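Local coordinates for hypothetical protein PH1109 (PDB 2D59) that is of unknown function but belongs to the CoA-binding domain family, with a Rossmann-like fold built round a five-stranded parallel sheet, at residues D8-E13 against I126-R131; Y22-L27 against I74-E79; D37-M42 against E60-R65; V80-V85 against W106-T111; L89-V94 against R114-K119. All blocks are in the same frame, centred on the assembly; numbering follows the deposited sequence.

Contact 1 (D8-E13 against I126-R131); sequences DGLTDE and IIVANR
With chi1 at 63°, the carboxylate of Asp8 sits between its own backbone N and carbonyl carbon, turned to the end of strand 126-129, while Arg131 reaches it on a chain extended from CG to NE. The two flat groups end nearly coplanar, and the guanidinium grips side-on: NE donates to OD1 of Asp8 over 2.9 Å, and NH2 forms the salt bridge to OD2 of Asp8 at 2.7 Å. Both oxygens are met on their syn sides, and both lie close to the guanidinium plane. Each oxygen has a second donor on its anti side. OD1 of Asp8 takes the backbone N of Ala129 at 2.9 Å in an almost straight bond (173°), and OD2 of Asp8 accepts from N of Leu10 at 2.9 Å, which makes an Asx turn. Beside the salt bridge CD1 of Leu10 packs against CG2 of Val128 (3.9 Å), the two side chains crossing at about a right angle. A water links OD2 of Asp12 to NH1 of Arg131; Asp12 also pairs with Arg139, and Arg131 with Glu136. The N-terminal segment is thus fastened to the edge strand just before helix 12-21 begins. Four N-H donors on one carboxylate fix its rotation and would be expected to favour its charged form.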
# COMPACT_ATOMS: atom_id res chain seq x y z
N ASP A 8 -5.80 -12.44 3.86
CA ASP A 8 -6.95 -12.34 2.96
C ASP A 8 -7.17 -13.69 2.30
O ASP A 8 -6.32 -14.58 2.38
CB ASP A 8 -6.70 -11.27 1.89
CG ASP A 8 -5.53 -11.62 0.99
OD1 ASP A 8 -4.43 -11.07 1.18
OD2 ASP A 8 -5.72 -12.46 0.08
N GLY A 9 -8.32 -13.86 1.65
CA GLY A 9 -8.62 -15.12 0.99
C GLY A 9 -8.53 -15.07 -0.52
O GLY A 9 -9.00 -15.97 -1.21
N LEU A 10 -7.91 -14.02 -1.05
CA LEU A 10 -7.76 -13.86 -2.49
C LEU A 10 -6.80 -14.90 -3.08
O LEU A 10 -5.93 -15.43 -2.38
CB LEU A 10 -7.26 -12.45 -2.80
CG LEU A 10 -8.07 -11.30 -2.18
CD1 LEU A 10 -7.39 -9.97 -2.50
CD2 LEU A 10 -9.50 -11.31 -2.72
N THR A 11 -6.96 -15.18 -4.37
CA THR A 11 -6.12 -16.15 -5.07
C THR A 11 -4.93 -15.46 -5.72
O THR A 11 -4.89 -14.23 -5.80
CB THR A 11 -6.91 -16.86 -6.18
OG1 THR A 11 -7.24 -15.91 -7.21
CG2 THR A 11 -8.19 -17.46 -5.63
N ASP A 12 -3.97 -16.24 -6.20
CA ASP A 12 -2.81 -15.64 -6.86
C ASP A 12 -3.28 -14.85 -8.07
O ASP A 12 -2.68 -13.84 -8.44
CB ASP A 12 -1.82 -16.72 -7.30
CG ASP A 12 -0.98 -17.24 -6.14
OD1 ASP A 12 -0.12 -18.10 -6.38
OD2 ASP A 12 -1.20 -16.78 -5.00
N GLU A 13 -4.37 -15.30 -8.69
CA GLU A 13 -4.93 -14.64 -9.86
C GLU A 13 -5.47 -13.26 -9.48
O GLU A 13 -5.29 -12.29 -10.22
CB GLU A 13 -6.06 -15.49 -10.45
CG GLU A 13 -6.16 -15.41 -11.96
CD GLU A 13 -5.07 -16.22 -12.65
OE1 GLU A 13 -3.89 -16.06 -12.29
OE2 GLU A 13 -5.40 -17.02 -13.55
N ILE A 126 -11.31 -3.40 -1.42
CA ILE A 126 -10.77 -4.74 -1.53
C ILE A 126 -9.64 -4.82 -0.52
O ILE A 126 -8.89 -3.86 -0.36
CB ILE A 126 -10.20 -4.99 -2.93
CG1 ILE A 126 -11.30 -4.84 -3.97
CG2 ILE A 126 -9.59 -6.37 -3.00
CD1 ILE A 126 -10.80 -4.91 -5.40
N ILE A 127 -9.52 -5.95 0.17
CA ILE A 127 -8.48 -6.10 1.19
C ILE A 127 -7.42 -7.14 0.87
O ILE A 127 -7.72 -8.31 0.60
CB ILE A 127 -9.12 -6.45 2.55
CG1 ILE A 127 -10.14 -5.37 2.92
CG2 ILE A 127 -8.05 -6.56 3.64
CD1 ILE A 127 -10.99 -5.72 4.12
N VAL A 128 -6.16 -6.71 0.88
CA VAL A 128 -5.04 -7.60 0.67
C VAL A 128 -4.36 -7.50 2.03
O VAL A 128 -4.15 -6.40 2.54
CB VAL A 128 -4.09 -7.11 -0.44
CG1 VAL A 128 -2.89 -8.05 -0.55
CG2 VAL A 128 -4.83 -7.07 -1.77
N ALA A 129 -4.03 -8.64 2.63
CA ALA A 129 -3.43 -8.59 3.96
C ALA A 129 -2.35 -9.61 4.23
O ALA A 129 -2.46 -10.79 3.86
CB ALA A 129 -4.52 -8.69 5.02
N ASN A 130 -1.30 -9.14 4.89
CA ASN A 130 -0.14 -9.93 5.25
C ASN A 130 0.57 -10.49 4.03
O ASN A 130 0.85 -11.68 3.94
CB ASN A 130 -0.54 -11.06 6.21
CG ASN A 130 0.58 -11.41 7.16
OD1 ASN A 130 1.19 -10.52 7.76
ND2 ASN A 130 0.85 -12.70 7.32
N ARG A 131 0.83 -9.59 3.09
CA ARG A 131 1.55 -9.89 1.86
C ARG A 131 2.38 -8.64 1.60
O ARG A 131 2.10 -7.58 2.17
CB ARG A 131 0.60 -10.08 0.66
CG ARG A 131 -0.45 -11.17 0.80
CD ARG A 131 -1.13 -11.34 -0.55
NE ARG A 131 -2.36 -12.13 -0.49
CZ ARG A 131 -2.51 -13.33 -1.05
NH1 ARG A 131 -1.51 -13.89 -1.71
NH2 ARG A 131 -3.68 -13.95 -0.96
O HOH W 1 -2.75 -16.30 -2.82

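Contact 2 (Y22-L27 against I74-E79); sequences YKKIAL and IPDKIE
Lys24 and Glu79 bury the most surface in this contact, with Ala26 third, where the loop before strand 80-83 runs beside the start of strand 24-28. The carboxylate of Glu79 is brought back to the other backbone by a chain extended beyond CG. Its OE1 accepts from N of Lys24 at 3.0 Å (163°), approached on the anti side and tilted from the carboxylate plane, and takes a weak second bond from N of Lys23. In return, N of Glu79 donates to O of Lys24 at 3.0 Å, so one residue pairs with Lys24 through both backbone and side chain. Lys24 folds at chi2 and chi3 over the loop: its CG lies 3.3 Å from OE1 of Glu79, and its CE is 3.6 Å from CD of Lys77. The amine goes on to Asp51 and Tyr53. The Ala26 methyl, CB, meets CG2 of Ile78 at 3.5 Å, tighter than usual van der Waals contact, and CD1 of Ile74 at 3.9 Å. A lesser contact comes from the Tyr22 ring, almost perpendicular to the carboxylate (81° between planes), with CD of Glu79 at its edge, 3.5 Å from CD1 of Tyr22. Chemically, OE1 of Glu79 takes the N-H groups at the start of strand 24-28, that of Lys23 only weakly, while CB and CG of Lys24 lie against the same carboxylate.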
# COMPACT_ATOMS: atom_id res chain seq x y z
N TYR A 22 -4.15 -1.77 -11.06
CA TYR A 22 -3.93 -0.57 -10.26
C TYR A 22 -2.46 -0.17 -10.20
O TYR A 22 -1.63 -0.88 -9.62
CB TYR A 22 -4.49 -0.77 -8.86
CG TYR A 22 -5.96 -1.14 -8.84
CD1 TYR A 22 -6.91 -0.28 -9.38
CD2 TYR A 22 -6.39 -2.35 -8.30
CE1 TYR A 22 -8.27 -0.62 -9.39
CE2 TYR A 22 -7.74 -2.70 -8.30
CZ TYR A 22 -8.67 -1.83 -8.84
OH TYR A 22 -10.01 -2.16 -8.84
N LYS A 23 -2.14 0.98 -10.79
CA LYS A 23 -0.78 1.49 -10.81
C LYS A 23 -0.60 2.72 -9.93
O LYS A 23 0.52 3.17 -9.72
CB LYS A 23 -0.37 1.84 -12.25
CG LYS A 23 -0.44 0.68 -13.22
CD LYS A 23 0.47 -0.46 -12.80
CE LYS A 23 0.39 -1.61 -13.78
NZ LYS A 23 1.24 -2.77 -13.36
N LYS A 24 -1.71 3.26 -9.42
CA LYS A 24 -1.66 4.45 -8.56
C LYS A 24 -1.58 4.01 -7.10
O LYS A 24 -2.59 3.64 -6.49
CB LYS A 24 -2.92 5.30 -8.78
CG LYS A 24 -3.26 5.55 -10.24
CD LYS A 24 -2.22 6.41 -10.93
CE LYS A 24 -2.28 7.85 -10.45
NZ LYS A 24 -1.34 8.72 -11.20
N ILE A 25 -0.38 4.06 -6.54
CA ILE A 25 -0.16 3.63 -5.17
C ILE A 25 0.20 4.73 -4.18
O ILE A 25 1.09 5.54 -4.43
CB ILE A 25 1.00 2.59 -5.06
CG1 ILE A 25 0.91 1.57 -6.19
CG2 ILE A 25 0.96 1.89 -3.71
CD1 ILE A 25 1.55 2.04 -7.45
N ALA A 26 -0.51 4.75 -3.06
CA ALA A 26 -0.23 5.68 -1.98
C ALA A 26 0.51 4.79 -0.99
O ALA A 26 -0.06 3.84 -0.45
CB ALA A 26 -1.52 6.21 -1.37
N LEU A 27 1.79 5.07 -0.76
CA LEU A 27 2.58 4.24 0.14
C LEU A 27 2.75 4.93 1.49
O LEU A 27 3.56 5.85 1.64
CB LEU A 27 3.93 3.93 -0.50
CG LEU A 27 4.74 2.77 0.09
CD1 LEU A 27 5.46 2.01 -1.03
CD2 LEU A 27 5.72 3.30 1.11
N ILE A 74 -2.82 14.01 -1.36
CA ILE A 74 -2.32 13.65 -2.68
C ILE A 74 -3.28 14.17 -3.75
O ILE A 74 -4.47 13.86 -3.72
CB ILE A 74 -2.19 12.12 -2.82
CG1 ILE A 74 -1.20 11.60 -1.78
CG2 ILE A 74 -1.74 11.75 -4.22
CD1 ILE A 74 -1.15 10.09 -1.67
N PRO A 75 -2.77 14.96 -4.70
CA PRO A 75 -3.57 15.54 -5.78
C PRO A 75 -4.15 14.49 -6.74
O PRO A 75 -5.33 14.54 -7.08
CB PRO A 75 -2.58 16.46 -6.50
CG PRO A 75 -1.58 16.80 -5.44
CD PRO A 75 -1.39 15.48 -4.74
N ASP A 76 -3.31 13.55 -7.16
CA ASP A 76 -3.72 12.51 -8.09
C ASP A 76 -4.59 11.43 -7.47
O ASP A 76 -4.63 11.26 -6.25
CB ASP A 76 -2.48 11.87 -8.72
CG ASP A 76 -1.67 12.87 -9.53
OD1 ASP A 76 -0.59 12.50 -10.03
OD2 ASP A 76 -2.12 14.03 -9.65
N LYS A 77 -5.31 10.69 -8.32
CA LYS A 77 -6.18 9.63 -7.85
C LYS A 77 -5.33 8.48 -7.31
O LYS A 77 -4.27 8.17 -7.85
CB LYS A 77 -7.09 9.11 -8.97
CG LYS A 77 -6.40 8.25 -10.03
CD LYS A 77 -5.61 9.08 -11.04
CE LYS A 77 -6.52 9.86 -11.97
NZ LYS A 77 -7.24 10.96 -11.26
N ILE A 78 -5.81 7.86 -6.24
CA ILE A 78 -5.11 6.74 -5.63
C ILE A 78 -6.00 5.51 -5.70
O ILE A 78 -7.19 5.58 -5.38
CB ILE A 78 -4.78 7.04 -4.16
CG1 ILE A 78 -3.74 8.16 -4.10
CG2 ILE A 78 -4.24 5.80 -3.46
CD1 ILE A 78 -2.45 7.82 -4.83
N GLU A 79 -5.42 4.39 -6.11
CA GLU A 79 -6.18 3.15 -6.22
C GLU A 79 -5.82 2.18 -5.10
O GLU A 79 -6.70 1.52 -4.54
CB GLU A 79 -5.92 2.51 -7.58
CG GLU A 79 -6.21 3.46 -8.75
CD GLU A 79 -5.70 2.95 -10.08
OE1 GLU A 79 -4.52 2.55 -10.16
OE2 GLU A 79 -6.48 2.94 -11.05

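Contact 3 (D37-M42 against E60-R65); sequences DANIVM and EEVLGR
Apolar contacts dominate between Met42, near the middle of helix 37-47, and the small hairpin 61-66. Met42 carries its CG anti to the backbone N (chi1 -176°) and stays extended to the methyl, a straight rod reaching from the helix to the hairpin. Along it, CG lies 3.8 Å from CD1 of Leu63, the two side chains sliding past each other in opposite directions; SD is 4.0 Å from CG1 of Val62. The terminal CE of Met42 sits beside the hairpin, 3.6 Å from CG of Arg65 and 3.5 Å from O of Val62. A second kind of meeting sets a polar group on a hydrocarbon: ND2 of Asn39 rests 3.7 Å from CD1 of Leu63, while its amide donates to the carbonyl of Ser31. No hydrogen bond crosses between the segments. Those of the type I' turn from Val62 to Arg65 are internal: N of Arg65 donates to O of Val62 at 2.8 Å, and the reverse bond from N of Val62 closes the pair; NE of Arg65 turns to the carbonyl of Val52. The tight turn holds Val62 and Leu63 facing the helix, and cohesion between helix and hairpin probably comes from dispersion and the exclusion of water.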
# COMPACT_ATOMS: atom_id res chain seq x y z
N ASP A 37 11.66 -1.68 5.12
CA ASP A 37 10.83 -2.31 4.10
C ASP A 37 10.08 -1.30 3.23
O ASP A 37 9.97 -1.49 2.02
CB ASP A 37 9.82 -3.27 4.76
CG ASP A 37 10.50 -4.43 5.46
OD1 ASP A 37 11.53 -4.91 4.96
OD2 ASP A 37 9.99 -4.87 6.52
N ALA A 38 9.57 -0.24 3.84
CA ALA A 38 8.85 0.78 3.09
C ALA A 38 9.69 1.35 1.95
O ALA A 38 9.17 1.63 0.86
CB ALA A 38 8.40 1.90 4.02
N ASN A 39 10.98 1.53 2.19
CA ASN A 39 11.87 2.07 1.17
C ASN A 39 12.18 1.00 0.12
O ASN A 39 12.11 1.26 -1.09
CB ASN A 39 13.16 2.58 1.82
CG ASN A 39 14.08 3.28 0.83
OD1 ASN A 39 14.82 2.64 0.08
ND2 ASN A 39 14.02 4.60 0.82
N ILE A 40 12.51 -0.20 0.58
CA ILE A 40 12.83 -1.31 -0.31
C ILE A 40 11.69 -1.55 -1.31
O ILE A 40 11.92 -1.64 -2.52
CB ILE A 40 13.05 -2.59 0.50
CG1 ILE A 40 14.27 -2.41 1.41
CG2 ILE A 40 13.25 -3.78 -0.43
CD1 ILE A 40 14.46 -3.52 2.41
N VAL A 41 10.47 -1.64 -0.79
CA VAL A 41 9.30 -1.89 -1.64
C VAL A 41 9.00 -0.71 -2.57
O VAL A 41 8.72 -0.89 -3.75
CB VAL A 41 8.06 -2.21 -0.79
CG1 VAL A 41 6.84 -2.41 -1.68
CG2 VAL A 41 8.31 -3.46 0.04
N MET A 42 9.07 0.51 -2.04
CA MET A 42 8.79 1.66 -2.90
C MET A 42 9.79 1.73 -4.05
O MET A 42 9.42 1.99 -5.19
CB MET A 42 8.85 2.96 -2.10
CG MET A 42 8.49 4.18 -2.93
SD MET A 42 8.29 5.66 -1.90
CE MET A 42 8.25 6.94 -3.17
N GLU A 60 9.23 15.06 3.65
CA GLU A 60 8.71 15.91 2.60
C GLU A 60 9.04 15.32 1.22
O GLU A 60 8.41 15.66 0.22
CB GLU A 60 9.29 17.32 2.72
CG GLU A 60 8.56 18.37 1.91
CD GLU A 60 9.05 19.77 2.20
OE1 GLU A 60 8.44 20.73 1.67
OE2 GLU A 60 10.03 19.93 2.96
N GLU A 61 10.02 14.43 1.19
CA GLU A 61 10.44 13.79 -0.05
C GLU A 61 11.09 12.43 0.21
O GLU A 61 11.94 12.30 1.09
CB GLU A 61 11.41 14.70 -0.80
CG GLU A 61 11.90 14.15 -2.13
CD GLU A 61 12.80 15.12 -2.86
OE1 GLU A 61 13.27 14.79 -3.97
OE2 GLU A 61 13.04 16.23 -2.33
N VAL A 62 10.68 11.43 -0.56
CA VAL A 62 11.25 10.09 -0.42
C VAL A 62 11.50 9.53 -1.81
O VAL A 62 10.62 9.53 -2.66
CB VAL A 62 10.29 9.15 0.36
CG1 VAL A 62 10.86 7.75 0.42
CG2 VAL A 62 10.07 9.69 1.77
N LEU A 63 12.73 9.07 -2.03
CA LEU A 63 13.13 8.49 -3.31
C LEU A 63 12.76 9.37 -4.51
O LEU A 63 12.27 8.87 -5.53
CB LEU A 63 12.51 7.09 -3.46
CG LEU A 63 13.08 6.09 -2.44
CD1 LEU A 63 12.24 4.80 -2.42
CD2 LEU A 63 14.52 5.79 -2.81
N GLY A 64 13.00 10.67 -4.38
CA GLY A 64 12.71 11.60 -5.46
C GLY A 64 11.24 11.90 -5.68
O GLY A 64 10.87 12.55 -6.66
N ARG A 65 10.39 11.45 -4.75
CA ARG A 65 8.95 11.67 -4.86
C ARG A 65 8.46 12.58 -3.73
O ARG A 65 8.89 12.44 -2.59
CB ARG A 65 8.22 10.33 -4.79
CG ARG A 65 8.62 9.34 -5.88
CD ARG A 65 8.07 9.76 -7.24
NE ARG A 65 6.61 9.74 -7.27
CZ ARG A 65 5.88 10.25 -8.25
NH1 ARG A 65 6.46 10.83 -9.29
NH2 ARG A 65 4.55 10.19 -8.18

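Contact 4 (V80-V85 against W106-T111); sequences VVDLFV and WFQYNT
Strands 80-83 and 104-107 pair in parallel, Asp82 opposite Trp106: N of Trp106 donates to O of Val81 at 2.8 Å, and O of Trp106 accepts from N of Leu83 at 2.8 Å, nearly along the C=O axis. A longer bond, from N of Gln108 to O of Leu83 (3.2 Å), carries the pairing past the strand ends. On the face of Asp82 and Trp106, NE2 of Gln108 donates to OD1 of Asp82 at 2.7 Å, on its syn lone pair, although amide and carboxylate planes stand 71° apart. The bend at chi2 (-85°) lays the Gln108 amide over the Phe84 ring, its CG 3.6 Å from the ring centroid in a CH-pi contact. OG1 of Thr111 donates to O of Gln108, reinforcing the weak backbone bond of the type II turn; O of Val85, buried against CB and CG2 of Thr111, has no modelled partner. NE1 of Trp106 donates to Arg131 O. In this central beta-alpha-beta crossover, helix 87-100 covers the face of Leu83 and Phe107, Met133 of helix 133-141 touches the other, and strands 24-28 and 126-129 flank the pair.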
# COMPACT_ATOMS: atom_id res chain seq x y z
N VAL A 80 -4.53 2.10 -4.78
CA VAL A 80 -4.07 1.20 -3.73
C VAL A 80 -3.36 1.94 -2.59
O VAL A 80 -2.46 2.76 -2.83
CB VAL A 80 -3.07 0.14 -4.28
CG1 VAL A 80 -2.64 -0.80 -3.16
CG2 VAL A 80 -3.72 -0.65 -5.41
N VAL A 81 -3.78 1.67 -1.37
CA VAL A 81 -3.15 2.27 -0.20
C VAL A 81 -2.33 1.16 0.45
O VAL A 81 -2.86 0.25 1.09
CB VAL A 81 -4.19 2.81 0.79
CG1 VAL A 81 -3.49 3.39 2.01
CG2 VAL A 81 -5.03 3.89 0.12
N ASP A 82 -1.02 1.25 0.26
CA ASP A 82 -0.05 0.27 0.75
C ASP A 82 0.46 0.69 2.13
O ASP A 82 1.24 1.64 2.24
CB ASP A 82 1.09 0.19 -0.27
CG ASP A 82 1.99 -0.99 -0.05
OD1 ASP A 82 1.54 -1.99 0.53
OD2 ASP A 82 3.16 -0.91 -0.50
N LEU A 83 0.02 -0.02 3.16
CA LEU A 83 0.38 0.31 4.54
C LEU A 83 1.61 -0.34 5.16
O LEU A 83 1.74 -1.56 5.19
CB LEU A 83 -0.81 0.01 5.46
CG LEU A 83 -2.16 0.66 5.13
CD1 LEU A 83 -3.25 -0.03 5.95
CD2 LEU A 83 -2.12 2.16 5.43
N PHE A 84 2.49 0.50 5.70
CA PHE A 84 3.70 0.02 6.36
C PHE A 84 3.73 0.43 7.83
O PHE A 84 4.72 0.20 8.53
CB PHE A 84 4.94 0.58 5.64
CG PHE A 84 5.26 -0.13 4.35
CD1 PHE A 84 6.04 -1.28 4.35
CD2 PHE A 84 4.76 0.35 3.15
CE1 PHE A 84 6.32 -1.95 3.16
CE2 PHE A 84 5.03 -0.31 1.95
CZ PHE A 84 5.81 -1.46 1.96
N VAL A 85 2.63 1.01 8.31
CA VAL A 85 2.55 1.45 9.70
C VAL A 85 1.96 0.42 10.67
O VAL A 85 1.33 -0.56 10.26
CB VAL A 85 1.73 2.76 9.82
CG1 VAL A 85 2.41 3.86 9.03
CG2 VAL A 85 0.31 2.54 9.33
N TRP A 106 -3.95 -2.35 1.20
CA TRP A 106 -2.96 -3.42 1.26
C TRP A 106 -2.17 -3.36 2.57
O TRP A 106 -1.36 -2.46 2.77
CB TRP A 106 -2.02 -3.30 0.06
CG TRP A 106 -1.09 -4.47 -0.11
CD1 TRP A 106 -0.20 -4.95 0.81
CD2 TRP A 106 -0.93 -5.28 -1.28
NE1 TRP A 106 0.50 -6.00 0.28
CE2 TRP A 106 0.08 -6.23 -1.00
CE3 TRP A 106 -1.53 -5.29 -2.55
CZ2 TRP A 106 0.49 -7.19 -1.93
CZ3 TRP A 106 -1.12 -6.24 -3.48
CH2 TRP A 106 -0.12 -7.18 -3.16
N PHE A 107 -2.42 -4.34 3.44
CA PHE A 107 -1.73 -4.43 4.72
C PHE A 107 -0.44 -5.22 4.56
O PHE A 107 -0.47 -6.43 4.30
CB PHE A 107 -2.62 -5.13 5.76
CG PHE A 107 -3.79 -4.30 6.22
CD1 PHE A 107 -3.67 -3.45 7.31
CD2 PHE A 107 -5.02 -4.39 5.57
CE1 PHE A 107 -4.77 -2.70 7.76
CE2 PHE A 107 -6.12 -3.65 6.00
CZ PHE A 107 -5.99 -2.80 7.10
N GLN A 108 0.70 -4.55 4.70
CA GLN A 108 1.99 -5.22 4.59
C GLN A 108 2.19 -6.06 5.85
O GLN A 108 1.38 -6.00 6.78
CB GLN A 108 3.11 -4.18 4.45
CG GLN A 108 3.11 -3.40 3.14
CD GLN A 108 3.83 -4.12 2.02
OE1 GLN A 108 4.87 -4.74 2.23
NE2 GLN A 108 3.30 -4.00 0.80
N TYR A 109 3.26 -6.84 5.89
CA TYR A 109 3.54 -7.69 7.04
C TYR A 109 3.52 -6.95 8.38
O TYR A 109 4.06 -5.84 8.51
CB TYR A 109 4.89 -8.39 6.86
CG TYR A 109 4.93 -9.34 5.69
CD1 TYR A 109 3.99 -10.37 5.57
CD2 TYR A 109 5.91 -9.23 4.70
CE1 TYR A 109 4.02 -11.26 4.50
CE2 TYR A 109 5.95 -10.12 3.62
CZ TYR A 109 5.00 -11.13 3.54
OH TYR A 109 5.04 -12.03 2.49
N ASN A 110 2.88 -7.57 9.37
CA ASN A 110 2.79 -7.03 10.72
C ASN A 110 2.14 -5.65 10.84
O ASN A 110 2.56 -4.83 11.65
CB ASN A 110 4.18 -6.98 11.36
CG ASN A 110 4.87 -8.33 11.36
OD1 ASN A 110 5.16 -8.90 10.31
ND2 ASN A 110 5.14 -8.86 12.55
N THR A 111 1.11 -5.40 10.04
CA THR A 111 0.41 -4.12 10.09
C THR A 111 -1.10 -4.31 10.20
O THR A 111 -1.84 -3.35 10.42
CB THR A 111 0.66 -3.28 8.81
OG1 THR A 111 -0.05 -3.87 7.71
CG2 THR A 111 2.14 -3.24 8.47

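Contact 5 (L89-V94 against R114-K119); sequences LTMEYV and REASKK
Met91 reaches from helix 87-100 to helix 114-122, and its route describes much of the contact. CB lies 4.2 Å from CB of Ala116; the chain then leaves with CG anti to the backbone N (chi1 179°) and bends at chi2 and chi3. SD comes 3.5 Å from NZ of Lys119, the two side chains crossing at about a right angle, and CE ends 3.7 Å from O of Glu115 and 4.0 Å from its CB. Ala116 is the small residue on the other side: its CB packs 3.4 Å from OG1 of Thr90 and 3.7 Å from CG2 of Val94. Thr90 OG1 bonds to the carbonyl of Pro87. The short helical axes lie 8.4 Å apart at 14°, nearly parallel, as expected for successive crossover helices on one face of a Rossmann-like sheet. No hydrogen bond crosses between the segments. The closeness is consistent with the small Ala116 at the nearest point, where its CA lies closest to that of Met91, with the flexible thioether filling in beside it, while the Lys119 amine, salt-bridged to Glu95, adds an electrostatic tie between the same two helices.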
# COMPACT_ATOMS: atom_id res chain seq x y z
N LEU A 89 -2.20 2.27 13.99
CA LEU A 89 -2.21 3.49 13.18
C LEU A 89 -2.88 3.34 11.82
O LEU A 89 -3.09 4.32 11.11
CB LEU A 89 -0.78 3.99 12.98
CG LEU A 89 0.02 4.27 14.25
CD1 LEU A 89 1.45 4.65 13.89
CD2 LEU A 89 -0.64 5.39 15.04
N THR A 90 -3.22 2.11 11.44
CA THR A 90 -3.84 1.88 10.14
C THR A 90 -5.27 2.41 10.04
O THR A 90 -5.72 2.76 8.95
CB THR A 90 -3.86 0.38 9.79
OG1 THR A 90 -4.67 -0.34 10.73
CG2 THR A 90 -2.44 -0.18 9.81
N MET A 91 -5.98 2.47 11.17
CA MET A 91 -7.35 2.97 11.15
C MET A 91 -7.43 4.37 10.55
O MET A 91 -8.24 4.63 9.66
CB MET A 91 -7.92 2.99 12.57
CG MET A 91 -9.35 3.52 12.65
SD MET A 91 -10.51 2.61 11.61
CE MET A 91 -11.11 1.38 12.77
N GLU A 92 -6.57 5.27 11.03
CA GLU A 92 -6.57 6.63 10.53
C GLU A 92 -6.36 6.66 9.01
O GLU A 92 -7.06 7.39 8.30
CB GLU A 92 -5.47 7.45 11.22
CG GLU A 92 -4.05 7.00 10.90
CD GLU A 92 -3.01 7.67 11.77
OE1 GLU A 92 -2.97 8.92 11.80
OE2 GLU A 92 -2.22 6.94 12.41
N TYR A 93 -5.42 5.87 8.52
CA TYR A 93 -5.14 5.82 7.09
C TYR A 93 -6.22 5.11 6.28
O TYR A 93 -6.40 5.40 5.10
CB TYR A 93 -3.77 5.19 6.85
CG TYR A 93 -2.64 6.07 7.32
CD1 TYR A 93 -1.89 5.73 8.44
CD2 TYR A 93 -2.37 7.28 6.68
CE1 TYR A 93 -0.88 6.57 8.91
CE2 TYR A 93 -1.37 8.13 7.15
CZ TYR A 93 -0.63 7.77 8.26
OH TYR A 93 0.35 8.61 8.72
N VAL A 94 -6.93 4.18 6.91
CA VAL A 94 -8.01 3.48 6.22
C VAL A 94 -9.14 4.48 5.99
O VAL A 94 -9.74 4.53 4.92
CB VAL A 94 -8.54 2.29 7.04
CG1 VAL A 94 -9.83 1.76 6.42
CG2 VAL A 94 -7.50 1.20 7.09
N ARG A 114 -7.85 -5.80 12.56
CA ARG A 114 -9.17 -6.21 12.09
C ARG A 114 -10.23 -5.11 12.08
O ARG A 114 -11.11 -5.10 11.22
CB ARG A 114 -9.69 -7.40 12.91
CG ARG A 114 -10.03 -7.10 14.36
CD ARG A 114 -10.74 -8.30 14.98
NE ARG A 114 -12.05 -8.53 14.36
CZ ARG A 114 -13.11 -7.76 14.55
NH1 ARG A 114 -14.26 -8.04 13.94
NH2 ARG A 114 -13.04 -6.72 15.37
N GLU A 115 -10.15 -4.17 13.02
CA GLU A 115 -11.12 -3.08 13.06
C GLU A 115 -10.98 -2.17 11.84
O GLU A 115 -11.97 -1.81 11.21
CB GLU A 115 -10.94 -2.28 14.35
CG GLU A 115 -11.30 -3.06 15.61
CD GLU A 115 -12.79 -3.26 15.77
OE1 GLU A 115 -13.49 -2.28 16.11
OE2 GLU A 115 -13.27 -4.39 15.55
N ALA A 116 -9.74 -1.81 11.52
CA ALA A 116 -9.47 -0.95 10.37
C ALA A 116 -9.86 -1.66 9.07
O ALA A 116 -10.42 -1.06 8.16
CB ALA A 116 -8.00 -0.57 10.34
N SER A 117 -9.56 -2.96 9.00
CA SER A 117 -9.88 -3.75 7.83
C SER A 117 -11.39 -3.87 7.65
O SER A 117 -11.90 -3.79 6.53
CB SER A 117 -9.28 -5.15 7.95
OG SER A 117 -9.63 -5.96 6.85
N LYS A 118 -12.10 -4.04 8.76
CA LYS A 118 -13.55 -4.17 8.72
C LYS A 118 -14.19 -2.92 8.14
O LYS A 118 -15.07 -3.00 7.29
CB LYS A 118 -14.10 -4.43 10.12
CG LYS A 118 -15.61 -4.61 10.18
CD LYS A 118 -16.07 -4.93 11.59
CE LYS A 118 -17.57 -5.12 11.65
NZ LYS A 118 -18.04 -5.48 13.02
N LYS A 119 -13.75 -1.75 8.60
CA LYS A 119 -14.29 -0.50 8.11
C LYS A 119 -14.03 -0.38 6.62
O LYS A 119 -14.91 0.01 5.85
CB LYS A 119 -13.66 0.69 8.86
CG LYS A 119 -14.22 2.04 8.45
CD LYS A 119 -13.70 3.15 9.35
CE LYS A 119 -14.17 2.97 10.79
NZ LYS A 119 -13.66 4.05 11.68

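Overall arrangement
From the N terminus, contact 1 closes the widest loop, joining the lead-in to helix 12-21 to the last strand, 126-129; the other four contacts all lie within its span. Contact 2 follows, linking strand 24-28 to the approach to strand 80-83, and itself encloses contact 3, where helix 37-47 meets hairpin 61-66. Contact 4 opens only after contact 2 has closed. It crosses contact 5, their segments alternating along the chain, so strands 80-83 and 104-107 and helices 87-100 and 114-122 interlock. Contacts 1, 2 and 4 reach the same sheet; contact 3 and contact 5 lie about 22 Å apart between centres, on opposite sides of the chain's centre.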